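Local coordinates for protein putative methylase (Clostridium difficile, PDB 3LDU) that probably methylates guanine bases of ribosomal RNA and carries a bound GTP in its methyltransferase domain, at residues S157-G169 against P222-R234. Numbering follows the deposited sequence.
Sequences SIDTTGDALHKRG and PGLNREFISEKWR
Pro222 lays its CB over the centre of one face of the Arg168 guanidinium, 3.9 Å above the plane; the compact, apolar pyrrolidine ring suits a guanidinium whose NH2 donates to Leu165 O while NE forms a salt bridge with Glu212. Arg226 makes four of the seven hydrogen bonds across the contact, one of them weak. Its chain bends at chi3 (-70°), and NH1 and NH2 both grip Asp163 O end-on at 2.9 Å, in the guanidinium plane. NH1 also donates to Lys167 O, while NE and NH2 hold Glu227 O side-on. An arginine fits here because five N-H groups can serve several carbonyls of a winding loop. Phe228 meets Leu165 CD2 at its ring edge, CE1 lying 3.3 Å away, an apolar pairing beside helix 48-55. Ile229 N donates to Thr161 O at 2.9 Å, and its branched CG2 can lie on the Thr160 backbone. Ser230, small enough to fold back, gives Thr160 O two bonds: OG at 2.7 Å, on a lone pair, and N at 3.2 Å. Trp233's broad indole can meet Ile158 CG2 through CH2 (3.5 Å) while NE1 bonds to Lys142 O. The arrangement is an interdomain interface: a Rossmann-like methyltransferase-domain loop packs against THUMP-region strand 153-159 and the loop following it.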
ATOM      1  N   SER A 157      17.045  -0.751  -9.196  1.00 18.53           N
ATOM      2  CA  SER A 157      16.922  -0.897  -7.765  1.00 15.39           C
ATOM      3  C   SER A 157      16.878  -2.370  -7.407  1.00 20.97           C
ATOM      4  O   SER A 157      16.761  -3.229  -8.284  1.00 21.57           O
ATOM      5  CB  SER A 157      15.636  -0.214  -7.278  1.00 23.74           C
ATOM      6  OG  SER A 157      14.507  -0.832  -7.867  1.00 27.96           O
ATOM      7  N   ILE A 158      16.980  -2.654  -6.113  1.00 21.62           N
ATOM      8  CA  ILE A 158      16.793  -4.014  -5.615  1.00 20.72           C
ATOM      9  C   ILE A 158      15.561  -4.036  -4.720  1.00 24.58           C
ATOM     10  O   ILE A 158      15.407  -3.192  -3.840  1.00 22.47           O
ATOM     11  CB  ILE A 158      18.018  -4.513  -4.812  1.00 19.25           C
ATOM     12  CG1 ILE A 158      19.318  -4.215  -5.585  1.00 20.66           C
ATOM     13  CG2 ILE A 158      17.874  -6.001  -4.475  1.00 22.00           C
ATOM     14  CD1 ILE A 158      20.575  -4.793  -4.955  1.00 27.48           C
ATOM     15  N   ASP A 159      14.679  -4.996  -4.962  1.00 18.10           N
ATOM     16  CA  ASP A 159      13.480  -5.164  -4.143  1.00 21.31           C
ATOM     17  C   ASP A 159      13.862  -5.663  -2.748  1.00 23.20           C
ATOM     18  O   ASP A 159      14.525  -6.697  -2.629  1.00 24.74           O
ATOM     19  CB  ASP A 159      12.549  -6.163  -4.830  1.00 20.98           C
ATOM     20  CG  ASP A 159      11.326  -6.494  -3.994  1.00 31.53           C
ATOM     21  OD1 ASP A 159      10.938  -5.651  -3.170  1.00 27.16           O
ATOM     22  OD2 ASP A 159      10.756  -7.591  -4.171  1.00 41.38           O
ATOM     23  N   THR A 160      13.462  -4.939  -1.703  1.00 19.33           N
ATOM     24  CA  THR A 160      13.781  -5.338  -0.325  1.00 17.90           C
ATOM     25  C   THR A 160      12.611  -6.069   0.321  1.00 23.59           C
ATOM     26  O   THR A 160      12.724  -6.578   1.441  1.00 22.11           O
ATOM     27  CB  THR A 160      14.150  -4.132   0.579  1.00 17.54           C
ATOM     28  OG1 THR A 160      12.973  -3.364   0.864  1.00 19.63           O
ATOM     29  CG2 THR A 160      15.184  -3.232  -0.082  1.00 20.66           C
ATOM     30  N   THR A 161      11.491  -6.123  -0.399  1.00 20.55           N
ATOM     31  CA  THR A 161      10.210  -6.558   0.174  1.00 17.60           C
ATOM     32  C   THR A 161       9.842  -8.021  -0.097  1.00 19.75           C
ATOM     33  O   THR A 161       9.621  -8.791   0.830  1.00 26.21           O
ATOM     34  CB  THR A 161       9.087  -5.642  -0.336  1.00 16.05           C
ATOM     35  OG1 THR A 161       9.392  -4.295   0.034  1.00 19.85           O
ATOM     36  CG2 THR A 161       7.750  -6.066   0.268  1.00 18.90           C
ATOM     37  N   GLY A 162       9.803  -8.411  -1.366  1.00 20.64           N
ATOM     38  CA  GLY A 162       9.370  -9.748  -1.731  1.00 27.42           C
ATOM     39  C   GLY A 162       7.885  -9.734  -2.087  1.00 26.44           C
ATOM     40  O   GLY A 162       7.482  -9.077  -3.041  1.00 29.53           O
ATOM     41  N   ASP A 163       7.068 -10.452  -1.332  1.00 29.30           N
ATOM     42  CA  ASP A 163       5.619 -10.375  -1.537  1.00 30.96           C
ATOM     43  C   ASP A 163       5.142  -8.925  -1.407  1.00 29.06           C
ATOM     44  O   ASP A 163       5.519  -8.225  -0.472  1.00 29.83           O
ATOM     45  CB  ASP A 163       4.871 -11.253  -0.530  1.00 35.42           C
ATOM     46  CG  ASP A 163       4.917 -12.724  -0.885  1.00 56.39           C
ATOM     47  OD1 ASP A 163       5.313 -13.052  -2.022  1.00 62.59           O
ATOM     48  OD2 ASP A 163       4.547 -13.551  -0.024  1.00 65.71           O
ATOM     49  N   ALA A 164       4.323  -8.471  -2.348  1.00 26.65           N
ATOM     50  CA  ALA A 164       3.797  -7.102  -2.300  1.00 35.37           C
ATOM     51  C   ALA A 164       3.341  -6.725  -0.887  1.00 31.35           C
ATOM     52  O   ALA A 164       2.713  -7.529  -0.193  1.00 26.73           O
ATOM     53  CB  ALA A 164       2.653  -6.935  -3.293  1.00 32.03           C
ATOM     54  N   LEU A 165       3.646  -5.498  -0.472  1.00 27.08           N
ATOM     55  CA  LEU A 165       3.387  -5.050   0.893  1.00 27.81           C
ATOM     56  C   LEU A 165       1.911  -5.109   1.295  1.00 29.59           C
ATOM     57  O   LEU A 165       1.591  -5.277   2.480  1.00 28.05           O
ATOM     58  CB  LEU A 165       3.929  -3.627   1.115  1.00 31.99           C
ATOM     59  CG  LEU A 165       5.385  -3.513   1.548  1.00 35.77           C
ATOM     60  CD1 LEU A 165       5.719  -2.063   1.874  1.00 34.29           C
ATOM     61  CD2 LEU A 165       5.667  -4.432   2.753  1.00 28.14           C
ATOM     62  N   HIS A 166       1.007  -4.980   0.327  1.00 25.54           N
ATOM     63  CA  HIS A 166      -0.412  -4.995   0.678  1.00 27.32           C
ATOM     64  C   HIS A 166      -0.815  -6.334   1.293  1.00 31.28           C
ATOM     65  O   HIS A 166      -1.847  -6.436   1.966  1.00 30.50           O
ATOM     66  CB  HIS A 166      -1.305  -4.630  -0.518  1.00 28.68           C
ATOM     67  CG  HIS A 166      -1.408  -5.710  -1.558  1.00 28.78           C
ATOM     68  ND1 HIS A 166      -2.369  -6.690  -1.515  1.00 31.32           N
ATOM     69  CD2 HIS A 166      -0.674  -5.935  -2.676  1.00 34.09           C
ATOM     70  CE1 HIS A 166      -2.221  -7.493  -2.564  1.00 35.78           C
ATOM     71  NE2 HIS A 166      -1.201  -7.059  -3.275  1.00 33.13           N
ATOM     72  N   LYS A 167       0.005  -7.360   1.077  1.00 26.27           N
ATOM     73  CA  LYS A 167      -0.268  -8.651   1.684  1.00 26.58           C
ATOM     74  C   LYS A 167       0.307  -8.641   3.094  1.00 29.61           C
ATOM     75  O   LYS A 167       1.477  -8.997   3.297  1.00 28.77           O
ATOM     76  CB  LYS A 167       0.331  -9.774   0.838  1.00 31.30           C
ATOM     77  CG  LYS A 167      -0.137  -9.746  -0.606  1.00 29.32           C
ATOM     78  CD  LYS A 167       0.382 -10.909  -1.413  1.00 40.28           C
ATOM     79  CE  LYS A 167      -0.220 -10.893  -2.811  1.00 50.83           C
ATOM     80  NZ  LYS A 167       0.016 -12.175  -3.537  1.00 61.83           N
ATOM     81  N   ARG A 168      -0.495  -8.196   4.061  1.00 23.45           N
ATOM     82  CA  ARG A 168      -0.051  -8.152   5.458  1.00 25.61           C
ATOM     83  C   ARG A 168       0.036  -9.563   6.024  1.00 31.83           C
ATOM     84  O   ARG A 168       0.802  -9.825   6.950  1.00 35.92           O
ATOM     85  CB  ARG A 168      -0.996  -7.320   6.341  1.00 28.85           C
ATOM     86  CG  ARG A 168      -0.743  -5.809   6.399  1.00 33.76           C
ATOM     87  CD  ARG A 168      -1.210  -5.187   5.138  1.00 26.16           C
ATOM     88  NE  ARG A 168      -1.641  -3.790   5.247  1.00 22.87           N
ATOM     89  CZ  ARG A 168      -0.981  -2.765   4.717  1.00 24.48           C
ATOM     90  NH1 ARG A 168      -1.481  -1.535   4.808  1.00 20.70           N
ATOM     91  NH2 ARG A 168       0.179  -2.968   4.090  1.00 23.10           N
ATOM     92  N   GLY A 169      -0.757 -10.467   5.460  1.00 26.49           N
ATOM     93  CA  GLY A 169      -0.816 -11.835   5.943  1.00 30.29           C
ATOM     94  C   GLY A 169      -2.196 -12.247   6.421  1.00 33.89           C
ATOM     95  O   GLY A 169      -2.427 -13.412   6.717  1.00 35.54           O
ATOM     96  N   PRO A 222       2.126  -2.614  10.013  1.00 19.64           N
ATOM     97  CA  PRO A 222       1.578  -3.488   8.970  1.00 26.14           C
ATOM     98  C   PRO A 222       2.425  -4.729   8.738  1.00 29.18           C
ATOM     99  O   PRO A 222       1.872  -5.792   8.445  1.00 34.39           O
ATOM    100  CB  PRO A 222       1.576  -2.600   7.712  1.00 22.81           C
ATOM    101  CG  PRO A 222       2.449  -1.425   8.054  1.00 25.98           C
ATOM    102  CD  PRO A 222       2.318  -1.236   9.533  1.00 22.18           C
ATOM    103  N   GLY A 223       3.741  -4.610   8.891  1.00 21.86           N
ATOM    104  CA  GLY A 223       4.635  -5.723   8.575  1.00 28.83           C
ATOM    105  C   GLY A 223       4.910  -6.692   9.715  1.00 29.03           C
ATOM    106  O   GLY A 223       5.753  -7.582   9.592  1.00 25.59           O
ATOM    107  N   LEU A 224       4.189  -6.529  10.822  1.00 23.83           N
ATOM    108  CA  LEU A 224       4.501  -7.248  12.061  1.00 24.59           C
ATOM    109  C   LEU A 224       4.368  -8.758  11.931  1.00 32.71           C
ATOM    110  O   LEU A 224       5.136  -9.509  12.537  1.00 37.08           O
ATOM    111  CB  LEU A 224       3.618  -6.734  13.202  1.00 30.72           C
ATOM    112  CG  LEU A 224       4.016  -6.982  14.657  1.00 38.04           C
ATOM    113  CD1 LEU A 224       5.441  -6.496  14.983  1.00 36.51           C
ATOM    114  CD2 LEU A 224       2.982  -6.340  15.579  1.00 42.76           C
ATOM    115  N   ASN A 225       3.409  -9.211  11.136  1.00 30.28           N
ATOM    116  CA  ASN A 225       3.161 -10.644  11.022  1.00 35.28           C
ATOM    117  C   ASN A 225       3.503 -11.228   9.658  1.00 41.77           C
ATOM    118  O   ASN A 225       2.905 -12.220   9.241  1.00 40.27           O
ATOM    119  CB  ASN A 225       1.711 -10.978  11.393  1.00 39.89           C
ATOM    120  CG  ASN A 225       1.429 -10.783  12.871  1.00 46.94           C
ATOM    121  OD1 ASN A 225       2.222 -11.186  13.724  1.00 49.63           O
ATOM    122  ND2 ASN A 225       0.294 -10.165  13.182  1.00 45.29           N
ATOM    123  N   ARG A 226       4.462 -10.620   8.964  1.00 34.53           N
ATOM    124  CA  ARG A 226       4.929 -11.186   7.709  1.00 29.32           C
ATOM    125  C   ARG A 226       6.446 -11.084   7.581  1.00 31.15           C
ATOM    126  O   ARG A 226       7.111 -10.457   8.412  1.00 25.44           O
ATOM    127  CB  ARG A 226       4.253 -10.529   6.509  1.00 24.69           C
ATOM    128  CG  ARG A 226       4.418  -9.017   6.435  1.00 24.63           C
ATOM    129  CD  ARG A 226       4.212  -8.551   5.004  1.00 24.63           C
ATOM    130  NE  ARG A 226       5.323  -8.975   4.154  1.00 23.50           N
ATOM    131  CZ  ARG A 226       5.353  -8.860   2.825  1.00 26.27           C
ATOM    132  NH1 ARG A 226       4.319  -8.351   2.174  1.00 23.37           N
ATOM    133  NH2 ARG A 226       6.412  -9.268   2.138  1.00 27.29           N
ATOM    134  N   GLU A 227       6.988 -11.700   6.540  1.00 25.19           N
ATOM    135  CA  GLU A 227       8.429 -11.620   6.327  1.00 29.09           C
ATOM    136  C   GLU A 227       8.795 -10.880   5.038  1.00 25.27           C
ATOM    137  O   GLU A 227       7.945 -10.632   4.179  1.00 23.09           O
ATOM    138  CB  GLU A 227       9.097 -12.984   6.429  1.00 40.08           C
ATOM    139  CG  GLU A 227       8.643 -14.023   5.444  1.00 47.49           C
ATOM    140  CD  GLU A 227       9.197 -15.397   5.799  1.00 57.47           C
ATOM    141  OE1 GLU A 227      10.252 -15.789   5.248  1.00 59.52           O
ATOM    142  OE2 GLU A 227       8.589 -16.074   6.655  1.00 59.20           O
ATOM    143  N   PHE A 228      10.058 -10.497   4.940  1.00 22.98           N
ATOM    144  CA  PHE A 228      10.527  -9.683   3.828  1.00 20.46           C
ATOM    145  C   PHE A 228      11.774 -10.308   3.255  1.00 24.55           C
ATOM    146  O   PHE A 228      12.597 -10.860   3.995  1.00 25.55           O
ATOM    147  CB  PHE A 228      10.812  -8.269   4.316  1.00 17.54           C
ATOM    148  CG  PHE A 228       9.617  -7.620   4.929  1.00 23.48           C
ATOM    149  CD1 PHE A 228       8.691  -6.971   4.134  1.00 22.13           C
ATOM    150  CD2 PHE A 228       9.396  -7.696   6.294  1.00 24.86           C
ATOM    151  CE1 PHE A 228       7.567  -6.383   4.698  1.00 21.58           C
ATOM    152  CE2 PHE A 228       8.285  -7.108   6.859  1.00 27.65           C
ATOM    153  CZ  PHE A 228       7.367  -6.456   6.056  1.00 26.57           C
ATOM    154  N   ILE A 229      11.916 -10.242   1.934  1.00 22.92           N
ATOM    155  CA  ILE A 229      13.052 -10.902   1.274  1.00 19.66           C
ATOM    156  C   ILE A 229      14.404 -10.420   1.806  1.00 22.19           C
ATOM    157  O   ILE A 229      15.332 -11.220   1.912  1.00 22.78           O
ATOM    158  CB  ILE A 229      12.974 -10.738  -0.265  1.00 27.96           C
ATOM    159  CG1 ILE A 229      13.889 -11.741  -0.969  1.00 32.56           C
ATOM    160  CG2 ILE A 229      13.316  -9.301  -0.677  1.00 25.91           C
ATOM    161  CD1 ILE A 229      13.568 -13.190  -0.654  1.00 37.25           C
ATOM    162  N   SER A 230      14.526  -9.140   2.164  1.00 23.16           N
ATOM    163  CA  SER A 230      15.818  -8.586   2.614  1.00 23.22           C
ATOM    164  C   SER A 230      16.242  -9.042   4.011  1.00 24.68           C
ATOM    165  O   SER A 230      17.381  -8.786   4.442  1.00 25.28           O
ATOM    166  CB  SER A 230      15.802  -7.053   2.577  1.00 21.31           C
ATOM    167  OG  SER A 230      14.696  -6.544   3.319  1.00 22.29           O
ATOM    168  N   GLU A 231      15.339  -9.706   4.726  1.00 24.76           N
ATOM    169  CA  GLU A 231      15.695 -10.259   6.026  1.00 28.40           C
ATOM    170  C   GLU A 231      16.733 -11.367   5.887  1.00 29.83           C
ATOM    171  O   GLU A 231      17.429 -11.696   6.853  1.00 34.17           O
ATOM    172  CB  GLU A 231      14.464 -10.778   6.769  1.00 26.50           C
ATOM    173  CG  GLU A 231      13.533  -9.677   7.232  1.00 22.35           C
ATOM    174  CD  GLU A 231      12.394 -10.221   8.056  1.00 34.95           C
ATOM    175  OE1 GLU A 231      11.387 -10.655   7.457  1.00 42.52           O
ATOM    176  OE2 GLU A 231      12.511 -10.225   9.300  1.00 33.63           O
ATOM    177  N   LYS A 232      16.837 -11.945   4.692  1.00 29.02           N
ATOM    178  CA  LYS A 232      17.840 -12.987   4.448  1.00 29.28           C
ATOM    179  C   LYS A 232      19.173 -12.455   3.898  1.00 25.56           C
ATOM    180  O   LYS A 232      20.132 -13.218   3.750  1.00 29.11           O
ATOM    181  CB  LYS A 232      17.297 -14.061   3.505  1.00 29.06           C
ATOM    182  CG  LYS A 232      15.999 -14.708   3.981  1.00 37.81           C
ATOM    183  CD  LYS A 232      15.525 -15.752   2.979  1.00 47.15           C
ATOM    184  CE  LYS A 232      14.236 -16.419   3.427  1.00 57.62           C
ATOM    185  NZ  LYS A 232      14.397 -17.114   4.736  1.00 62.19           N
ATOM    186  N   TRP A 233      19.250 -11.160   3.614  1.00 25.10           N
ATOM    187  CA  TRP A 233      20.447 -10.607   2.986  1.00 27.06           C
ATOM    188  C   TRP A 233      21.654 -10.606   3.911  1.00 29.09           C
ATOM    189  O   TRP A 233      21.619 -10.015   4.987  1.00 32.23           O
ATOM    190  CB  TRP A 233      20.195  -9.177   2.516  1.00 30.72           C
ATOM    191  CG  TRP A 233      19.271  -9.063   1.350  1.00 28.89           C
ATOM    192  CD1 TRP A 233      18.672 -10.085   0.664  1.00 22.88           C
ATOM    193  CD2 TRP A 233      18.858  -7.848   0.711  1.00 26.01           C
ATOM    194  NE1 TRP A 233      17.890  -9.569  -0.355  1.00 23.35           N
ATOM    195  CE2 TRP A 233      17.992  -8.202  -0.345  1.00 24.75           C
ATOM    196  CE3 TRP A 233      19.133  -6.493   0.935  1.00 22.29           C
ATOM    197  CZ2 TRP A 233      17.398  -7.246  -1.179  1.00 24.12           C
ATOM    198  CZ3 TRP A 233      18.551  -5.553   0.110  1.00 23.37           C
ATOM    199  CH2 TRP A 233      17.690  -5.933  -0.935  1.00 26.67           C
ATOM    200  N   ARG A 234      22.731 -11.244   3.463  1.00 27.74           N
ATOM    201  CA  ARG A 234      23.985 -11.253   4.218  1.00 34.92           C
ATOM    202  C   ARG A 234      24.603  -9.861   4.292  1.00 36.45           C
ATOM    203  O   ARG A 234      25.430  -9.588   5.164  1.00 37.63           O
ATOM    204  CB  ARG A 234      24.978 -12.224   3.579  1.00 30.67           C
ATOM    205  CG  ARG A 234      24.617 -13.674   3.795  1.00 33.70           C
ATOM    206  CD  ARG A 234      25.542 -14.582   2.997  1.00 36.02           C
ATOM    207  NE  ARG A 234      25.212 -14.559   1.578  1.00 41.58           N
ATOM    208  CZ  ARG A 234      26.083 -14.763   0.597  1.00 43.75           C
ATOM    209  NH1 ARG A 234      27.368 -15.006   0.868  1.00 46.50           N
ATOM    210  NH2 ARG A 234      25.671 -14.728  -0.659  1.00 33.00           N
TER
HETATM  211  O   HOH W   1       7.856 -12.293   1.240  1.00 41.36           O
HETATM  212  O   HOH W   2       1.667  -8.391   8.914  1.00 31.62           O